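ArCE4A (Arthrobacter sp. AW19M34-1, PDB 5LFZ) probably removes acetyl groups from N-acetylated polysaccharides such as chitin, as a metal-dependent deacetylase of carbohydrate esterase family 4, here with nickel bound. Local coordinates at residues P52-V57 / V198-L203; T145-H150 / L171-H176. One frame throughout, in Å; residues are numbered along the deposited sequence.

Contact 1: P52-V57 / V198-L203; sequences PATFFV and VTVDQL
T54 lays its hydroxyl against the start of helix 200-203, where T54 OG1 lies 3.4 Å from CG2 of V200 and the two side chains cross at about a right angle. The same oxygen accepts the backbone N-H of V200, T54 OG1 to V200 N 3.1 Å, in a moderately bent bond (153°). It can face that amide because OG1 stands beside its own backbone N, opposite the carbonyl carbon (chi1 -54°). Water 2 joins T54 OG1 to V198 O, and water 1 lies within bonding distance of the carbonyl oxygens of P52 and V198. Farther out, P52 CB rests 3.9 Å from T199 CG2. T199 and Q202 form a capping box that starts helix 200-203: T199 N goes almost straight to Q202 OE1 at 2.9 Å, and Q202 N returns a weak bond to T199 OG1. This joins the N-terminal end of strand 54-57, in the parallel sheet, to helix 200-203, whose D201 N is bonded to Q78 OE1. With an alanine at T54, the V200 amide would probably be left without its side-chain acceptor, and water 2 without the hydroxyl that meets it. The chemistry is thus polar at the centre: a strand hydroxyl takes up the V200 amide, and waters reach the V198 carbonyl.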
ATOM      1  N   PRO A  52      11.651   1.940  -2.263  1.00 24.76           N
ATOM      2  CA  PRO A  52      10.396   1.512  -2.875  1.00 26.89           C
ATOM      3  C   PRO A  52       9.263   1.496  -1.868  1.00 24.66           C
ATOM      4  O   PRO A  52       9.500   1.379  -0.666  1.00 25.35           O
ATOM      5  CB  PRO A  52      10.710   0.099  -3.350  1.00 27.80           C
ATOM      6  CG  PRO A  52      11.648  -0.416  -2.292  1.00 26.18           C
ATOM      7  CD  PRO A  52      12.457   0.788  -1.814  1.00 27.45           C
ATOM      8  N   ALA A  53       8.041   1.623  -2.359  1.00 22.15           N
ATOM      9  CA  ALA A  53       6.870   1.546  -1.506  1.00 19.27           C
ATOM     10  C   ALA A  53       5.748   0.860  -2.267  1.00 22.89           C
ATOM     11  O   ALA A  53       5.869   0.606  -3.467  1.00 23.19           O
ATOM     12  CB  ALA A  53       6.444   2.938  -1.040  1.00 23.91           C
ATOM     13  N   THR A  54       4.669   0.545  -1.561  1.00 21.10           N
ATOM     14  CA  THR A  54       3.505  -0.085  -2.171  1.00 22.44           C
ATOM     15  C   THR A  54       2.321   0.859  -2.027  1.00 19.17           C
ATOM     16  O   THR A  54       2.025   1.332  -0.927  1.00 21.59           O
ATOM     17  CB  THR A  54       3.204  -1.437  -1.519  1.00 18.82           C
ATOM     18  OG1 THR A  54       4.388  -2.241  -1.560  1.00 20.22           O
ATOM     19  CG2 THR A  54       2.061  -2.164  -2.242  1.00 21.40           C
ATOM     20  N   PHE A  55       1.676   1.153  -3.147  1.00 20.28           N
ATOM     21  CA  PHE A  55       0.570   2.092  -3.180  1.00 18.99           C
ATOM     22  C   PHE A  55      -0.732   1.359  -3.427  1.00 20.86           C
ATOM     23  O   PHE A  55      -0.931   0.786  -4.494  1.00 20.34           O
ATOM     24  CB  PHE A  55       0.804   3.153  -4.263  1.00 18.45           C
ATOM     25  CG  PHE A  55       1.992   4.034  -3.997  1.00 17.86           C
ATOM     26  CD1 PHE A  55       3.258   3.679  -4.439  1.00 23.03           C
ATOM     27  CD2 PHE A  55       1.840   5.215  -3.288  1.00 21.38           C
ATOM     28  CE1 PHE A  55       4.352   4.493  -4.182  1.00 24.42           C
ATOM     29  CE2 PHE A  55       2.928   6.031  -3.031  1.00 24.51           C
ATOM     30  CZ  PHE A  55       4.189   5.666  -3.481  1.00 22.47           C
ATOM     31  N   PHE A  56      -1.603   1.333  -2.426  1.00 20.52           N
ATOM     32  CA  PHE A  56      -2.921   0.745  -2.605  1.00 21.75           C
ATOM     33  C   PHE A  56      -3.871   1.823  -3.104  1.00 17.58           C
ATOM     34  O   PHE A  56      -4.364   2.652  -2.339  1.00 21.41           O
ATOM     35  CB  PHE A  56      -3.405   0.107  -1.315  1.00 20.69           C
ATOM     36  CG  PHE A  56      -2.624  -1.113  -0.941  1.00 19.84           C
ATOM     37  CD1 PHE A  56      -1.535  -1.030  -0.087  1.00 23.57           C
ATOM     38  CD2 PHE A  56      -2.953  -2.344  -1.484  1.00 18.97           C
ATOM     39  CE1 PHE A  56      -0.808  -2.157   0.245  1.00 20.42           C
ATOM     40  CE2 PHE A  56      -2.236  -3.478  -1.155  1.00 23.30           C
ATOM     41  CZ  PHE A  56      -1.156  -3.389  -0.299  1.00 21.66           C
ATOM     42  N   VAL A  57      -4.115   1.807  -4.409  1.00 19.00           N
ATOM     43  CA  VAL A  57      -4.771   2.929  -5.064  1.00 22.71           C
ATOM     44  C   VAL A  57      -6.286   2.772  -5.172  1.00 26.11           C
ATOM     45  O   VAL A  57      -6.813   1.664  -5.300  1.00 25.45           O
ATOM     46  CB  VAL A  57      -4.194   3.156  -6.472  1.00 20.61           C
ATOM     47  CG1 VAL A  57      -2.739   3.541  -6.387  1.00 23.63           C
ATOM     48  CG2 VAL A  57      -4.367   1.904  -7.356  1.00 20.63           C
ATOM     49  N   VAL A 198      11.165  -2.539   1.489  1.00 21.54           N
ATOM     50  CA  VAL A 198      10.841  -3.384   0.339  1.00 21.78           C
ATOM     51  C   VAL A 198       9.387  -3.224  -0.088  1.00 22.84           C
ATOM     52  O   VAL A 198       8.578  -2.678   0.651  1.00 24.35           O
ATOM     53  CB  VAL A 198      11.089  -4.883   0.639  1.00 23.59           C
ATOM     54  CG1 VAL A 198      12.552  -5.146   0.974  1.00 26.75           C
ATOM     55  CG2 VAL A 198      10.168  -5.371   1.759  1.00 28.67           C
ATOM     56  N   THR A 199       9.056  -3.715  -1.279  1.00 22.70           N
ATOM     57  CA  THR A 199       7.659  -3.765  -1.698  1.00 23.32           C
ATOM     58  C   THR A 199       6.983  -4.941  -1.007  1.00 21.87           C
ATOM     59  O   THR A 199       7.657  -5.807  -0.456  1.00 25.16           O
ATOM     60  CB  THR A 199       7.511  -3.922  -3.217  1.00 24.60           C
ATOM     61  OG1 THR A 199       8.115  -5.155  -3.626  1.00 26.61           O
ATOM     62  CG2 THR A 199       8.175  -2.757  -3.945  1.00 24.09           C
ATOM     63  N   VAL A 200       5.656  -4.967  -1.029  1.00 23.09           N
ATOM     64  CA  VAL A 200       4.909  -6.055  -0.414  1.00 24.63           C
ATOM     65  C   VAL A 200       5.270  -7.387  -1.070  1.00 26.64           C
ATOM     66  O   VAL A 200       5.416  -8.411  -0.393  1.00 27.62           O
ATOM     67  CB  VAL A 200       3.385  -5.790  -0.501  1.00 23.01           C
ATOM     68  CG1 VAL A 200       2.595  -7.036  -0.173  1.00 25.11           C
ATOM     69  CG2 VAL A 200       2.998  -4.646   0.435  1.00 24.05           C
ATOM     70  N   ASP A 201       5.458  -7.356  -2.385  1.00 26.13           N
ATOM     71  CA  ASP A 201       5.849  -8.540  -3.137  1.00 29.02           C
ATOM     72  C   ASP A 201       7.146  -9.129  -2.588  1.00 28.33           C
ATOM     73  O   ASP A 201       7.218 -10.319  -2.288  1.00 32.85           O
ATOM     74  CB  ASP A 201       6.008  -8.196  -4.614  1.00 33.49           C
ATOM     75  CG  ASP A 201       6.074  -9.421  -5.484  1.00 46.36           C
ATOM     76  OD1 ASP A 201       5.007  -9.891  -5.932  1.00 57.58           O
ATOM     77  OD2 ASP A 201       7.194  -9.919  -5.710  1.00 52.04           O
ATOM     78  N   GLN A 202       8.160  -8.281  -2.443  1.00 25.83           N
ATOM     79  CA  GLN A 202       9.446  -8.711  -1.897  1.00 29.64           C
ATOM     80  C   GLN A 202       9.313  -9.223  -0.470  1.00 28.81           C
ATOM     81  O   GLN A 202       9.954 -10.207  -0.094  1.00 32.00           O
ATOM     82  CB  GLN A 202      10.455  -7.565  -1.927  1.00 35.48           C
ATOM     83  CG  GLN A 202      10.748  -6.992  -3.300  1.00 37.39           C
ATOM     84  CD  GLN A 202      11.676  -5.790  -3.221  1.00 46.06           C
ATOM     85  OE1 GLN A 202      11.252  -4.683  -2.878  1.00 38.38           O
ATOM     86  NE2 GLN A 202      12.954  -6.007  -3.520  1.00 52.20           N
ATOM     87  N   LEU A 203       8.481  -8.546   0.316  1.00 26.33           N
ATOM     88  CA  LEU A 203       8.294  -8.888   1.719  1.00 30.19           C
ATOM     89  C   LEU A 203       7.779 -10.313   1.874  1.00 31.50           C
ATOM     90  O   LEU A 203       8.217 -11.047   2.764  1.00 36.49           O
ATOM     91  CB  LEU A 203       7.331  -7.904   2.389  1.00 27.70           C
ATOM     92  CG  LEU A 203       7.113  -8.137   3.885  1.00 30.47           C
ATOM     93  CD1 LEU A 203       8.387  -7.849   4.658  1.00 37.25           C
ATOM     94  CD2 LEU A 203       5.981  -7.276   4.386  1.00 30.44           C
TER
HETATM   95  O   HOH W   1       8.924  -0.030   1.655  1.00 24.16           O
HETATM   96  O   HOH W   2       6.069  -1.558   0.397  1.00 23.98           O

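Contact 2: T145-H150 / L171-H176; sequences TLDWKH and LMHDIH
T145 grips the carbonyl of L171 twice, through its backbone N and, more tightly, through its hydroxyl, T145 OG1 to L171 O 2.8 Å; both donors lie in the carbonyl plane. The hydroxyl can do so because it sits between the backbone N and carbonyl carbon (chi1 62°), and T145 CG2 packs 3.7 Å from M172 CG. D147, in the first turn of helix 147-150, carries the centre of the contact, its carboxylate taking three hydrogen bonds. OD1 is met on its syn side by the ring of H173, D147 OD1 to H173 ND1 2.8 Å, and lies at the ring's edge. D147 OD2 uses its syn lone pair for H173 N, also at 2.8 Å. A second histidine, H176, points NE2 at D147 OD2 from above the carboxylate plane, again 2.8 Å away, in a more bent bond (138°). Backbone and ring of H173 are therefore held by one carboxylate, which fixes the ring's rotation. W148 follows, its CB over one face of the H173 ring in a CH-pi contact 3.9 Å from the centroid, while its indole meets that ring obliquely. H150 turns back to its own segment, giving H150 NE2 to T145 O at 2.7 Å. In the NodB homology fold this short helix is set against the C-terminal end of strand 168-173, which pairs in parallel with strands 26-32 and 143-144. Helix 153-163 covers T145 and D147 through T156, and helix 177-192 closes in with S179 on D147 and L186 on M172.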
ATOM      1  N   THR A 145      -0.085   3.934  11.474  1.00 21.50           N
ATOM      2  CA  THR A 145       0.498   5.207  11.907  1.00 24.80           C
ATOM      3  C   THR A 145      -0.550   6.200  12.391  1.00 27.33           C
ATOM      4  O   THR A 145      -0.210   7.247  12.957  1.00 25.87           O
ATOM      5  CB  THR A 145       1.299   5.878  10.787  1.00 26.16           C
ATOM      6  OG1 THR A 145       0.425   6.169   9.687  1.00 24.16           O
ATOM      7  CG2 THR A 145       2.432   4.985  10.335  1.00 25.01           C
ATOM      8  N   LEU A 146      -1.817   5.864  12.166  1.00 25.84           N
ATOM      9  CA  LEU A 146      -2.953   6.698  12.549  1.00 24.28           C
ATOM     10  C   LEU A 146      -2.934   8.050  11.842  1.00 24.38           C
ATOM     11  O   LEU A 146      -3.556   9.006  12.310  1.00 28.26           O
ATOM     12  CB  LEU A 146      -2.989   6.908  14.070  1.00 28.55           C
ATOM     13  CG  LEU A 146      -3.102   5.632  14.909  1.00 31.79           C
ATOM     14  CD1 LEU A 146      -2.918   5.937  16.391  1.00 33.47           C
ATOM     15  CD2 LEU A 146      -4.439   4.956  14.651  1.00 31.96           C
ATOM     16  N   ASP A 147      -2.244   8.135  10.707  1.00 22.63           N
ATOM     17  CA  ASP A 147      -2.108   9.432  10.049  1.00 22.32           C
ATOM     18  C   ASP A 147      -3.451   9.902   9.484  1.00 29.10           C
ATOM     19  O   ASP A 147      -3.655  11.099   9.264  1.00 28.71           O
ATOM     20  CB  ASP A 147      -1.006   9.410   8.968  1.00 23.88           C
ATOM     21  CG  ASP A 147      -1.327   8.527   7.762  1.00 26.70           C
ATOM     22  OD1 ASP A 147      -2.093   7.547   7.869  1.00 24.59           O
ATOM     23  OD2 ASP A 147      -0.755   8.822   6.690  1.00 24.66           O
ATOM     24  N   TRP A 148      -4.382   8.962   9.319  1.00 27.12           N
ATOM     25  CA  TRP A 148      -5.736   9.267   8.871  1.00 30.38           C
ATOM     26  C   TRP A 148      -6.534  10.027   9.935  1.00 32.26           C
ATOM     27  O   TRP A 148      -7.543  10.660   9.620  1.00 31.68           O
ATOM     28  CB  TRP A 148      -6.465   7.973   8.482  1.00 32.46           C
ATOM     29  CG  TRP A 148      -6.482   6.959   9.589  1.00 35.98           C
ATOM     30  CD1 TRP A 148      -5.472   6.112   9.936  1.00 36.64           C
ATOM     31  CD2 TRP A 148      -7.562   6.681  10.489  1.00 40.66           C
ATOM     32  NE1 TRP A 148      -5.849   5.331  11.003  1.00 42.38           N
ATOM     33  CE2 TRP A 148      -7.129   5.660  11.359  1.00 41.24           C
ATOM     34  CE3 TRP A 148      -8.853   7.196  10.642  1.00 53.32           C
ATOM     35  CZ2 TRP A 148      -7.941   5.143  12.368  1.00 47.14           C
ATOM     36  CZ3 TRP A 148      -9.660   6.681  11.645  1.00 55.92           C
ATOM     37  CH2 TRP A 148      -9.200   5.668  12.496  1.00 53.88           C
ATOM     38  N   LYS A 149      -6.089   9.960  11.189  1.00 31.51           N
ATOM     39  CA  LYS A 149      -6.741  10.719  12.256  1.00 33.35           C
ATOM     40  C   LYS A 149      -6.016  12.012  12.602  1.00 36.96           C
ATOM     41  O   LYS A 149      -6.653  13.058  12.736  1.00 40.16           O
ATOM     42  CB  LYS A 149      -6.885   9.890  13.540  1.00 43.92           C
ATOM     43  CG  LYS A 149      -8.010   8.882  13.520  1.00 51.14           C
ATOM     44  N   HIS A 150      -4.697  11.951  12.770  1.00 30.62           N
ATOM     45  CA  HIS A 150      -3.993  13.113  13.313  1.00 31.02           C
ATOM     46  C   HIS A 150      -3.320  13.986  12.258  1.00 33.67           C
ATOM     47  O   HIS A 150      -3.021  15.147  12.530  1.00 35.96           O
ATOM     48  CB  HIS A 150      -2.958  12.678  14.362  1.00 31.40           C
ATOM     49  CG  HIS A 150      -2.005  11.618  13.896  1.00 32.21           C
ATOM     50  ND1 HIS A 150      -1.061  11.837  12.914  1.00 26.99           N
ATOM     51  CD2 HIS A 150      -1.826  10.341  14.309  1.00 30.10           C
ATOM     52  CE1 HIS A 150      -0.357  10.736  12.729  1.00 25.70           C
ATOM     53  NE2 HIS A 150      -0.798   9.813  13.564  1.00 26.49           N
ATOM     54  N   LEU A 171       1.123   1.092   7.625  1.00 18.81           N
ATOM     55  CA  LEU A 171       0.004   1.776   6.972  1.00 19.41           C
ATOM     56  C   LEU A 171       0.098   3.289   7.096  1.00 18.54           C
ATOM     57  O   LEU A 171       0.109   3.833   8.201  1.00 22.53           O
ATOM     58  CB  LEU A 171      -1.334   1.306   7.559  1.00 21.41           C
ATOM     59  CG  LEU A 171      -2.583   2.068   7.097  1.00 23.76           C
ATOM     60  CD1 LEU A 171      -2.862   1.821   5.624  1.00 23.93           C
ATOM     61  CD2 LEU A 171      -3.795   1.685   7.940  1.00 24.13           C
ATOM     62  N   MET A 172       0.162   3.952   5.948  1.00 21.87           N
ATOM     63  CA  MET A 172       0.054   5.396   5.857  1.00 19.74           C
ATOM     64  C   MET A 172      -0.912   5.744   4.737  1.00 19.60           C
ATOM     65  O   MET A 172      -1.330   4.866   3.971  1.00 20.25           O
ATOM     66  CB  MET A 172       1.416   6.035   5.605  1.00 24.08           C
ATOM     67  CG  MET A 172       2.360   5.909   6.780  1.00 23.34           C
ATOM     68  SD  MET A 172       4.043   6.340   6.324  1.00 25.66           S
ATOM     69  CE  MET A 172       4.460   4.948   5.274  1.00 24.62           C
ATOM     70  N   HIS A 173      -1.263   7.019   4.651  1.00 22.21           N
ATOM     71  CA  HIS A 173      -2.210   7.490   3.657  1.00 22.83           C
ATOM     72  C   HIS A 173      -1.633   8.576   2.778  1.00 24.34           C
ATOM     73  O   HIS A 173      -1.076   9.573   3.246  1.00 24.95           O
ATOM     74  CB  HIS A 173      -3.490   7.978   4.335  1.00 23.36           C
ATOM     75  CG  HIS A 173      -4.272   6.873   4.968  1.00 24.91           C
ATOM     76  ND1 HIS A 173      -3.896   6.280   6.152  1.00 22.65           N
ATOM     77  CD2 HIS A 173      -5.377   6.211   4.547  1.00 26.43           C
ATOM     78  CE1 HIS A 173      -4.747   5.311   6.445  1.00 26.18           C
ATOM     79  NE2 HIS A 173      -5.658   5.253   5.491  1.00 27.78           N
ATOM     80  N   ASP A 174      -1.769   8.339   1.481  1.00 25.20           N
ATOM     81  CA  ASP A 174      -1.449   9.303   0.451  1.00 33.01           C
ATOM     82  C   ASP A 174      -2.673  10.191   0.186  1.00 33.92           C
ATOM     83  O   ASP A 174      -3.268  10.151  -0.894  1.00 39.80           O
ATOM     84  CB  ASP A 174      -1.017   8.555  -0.815  1.00 34.99           C
ATOM     85  CG  ASP A 174      -0.598   9.476  -1.930  1.00 42.44           C
ATOM     86  OD1 ASP A 174      -0.404  10.687  -1.676  1.00 39.82           O
ATOM     87  OD2 ASP A 174      -0.477   8.972  -3.068  1.00 35.43           O
ATOM     88  N   ILE A 175      -3.077  10.965   1.188  1.00 34.67           N
ATOM     89  CA  ILE A 175      -4.230  11.854   1.036  1.00 38.10           C
ATOM     90  C   ILE A 175      -3.925  13.249   1.535  1.00 36.38           C
ATOM     91  O   ILE A 175      -4.736  14.153   1.404  1.00 39.21           O
ATOM     92  CB  ILE A 175      -5.477  11.350   1.804  1.00 39.72           C
ATOM     93  CG1 ILE A 175      -5.184  11.186   3.296  1.00 40.88           C
ATOM     94  CG2 ILE A 175      -5.948  10.052   1.246  1.00 34.71           C
ATOM     95  CD1 ILE A 175      -6.407  10.944   4.168  1.00 39.94           C
ATOM     96  N   HIS A 176      -2.749  13.420   2.119  1.00 32.30           N
ATOM     97  CA  HIS A 176      -2.492  14.604   2.922  1.00 33.43           C
ATOM     98  C   HIS A 176      -1.009  14.936   2.958  1.00 29.16           C
ATOM     99  O   HIS A 176      -0.161  14.065   2.749  1.00 31.67           O
ATOM    100  CB  HIS A 176      -3.108  14.386   4.316  1.00 39.12           C
ATOM    101  CG  HIS A 176      -2.613  13.159   5.020  1.00 44.33           C
ATOM    102  ND1 HIS A 176      -2.062  13.185   6.282  1.00 59.80           N
ATOM    103  CD2 HIS A 176      -2.468  11.891   4.577  1.00 57.12           C
ATOM    104  CE1 HIS A 176      -1.701  11.959   6.624  1.00 58.36           C
ATOM    105  NE2 HIS A 176      -1.915  11.160   5.599  1.00 55.87           N
TER

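Both contacts reach the same parallel sheet of the NodB homology fold, their centres about 17 Å apart and their nearest atoms about 4 Å apart without touching. Strand 26-32 lies between strands 54-57 and 168-173 and pairs with each. In the sequence, both segments of contact 2 fall within the 140 residues that separate those of contact 1. The nickel ion, held by D33, H82 and H86, is about 4 Å from the side chain of H173 in contact 2 and about 7 Å from that of F56 in contact 1. Contact 2 therefore borders the metal site with its histidine-carboxylate network, whereas contact 1 joins helix 200-203 to the N-terminal end of strand 54-57.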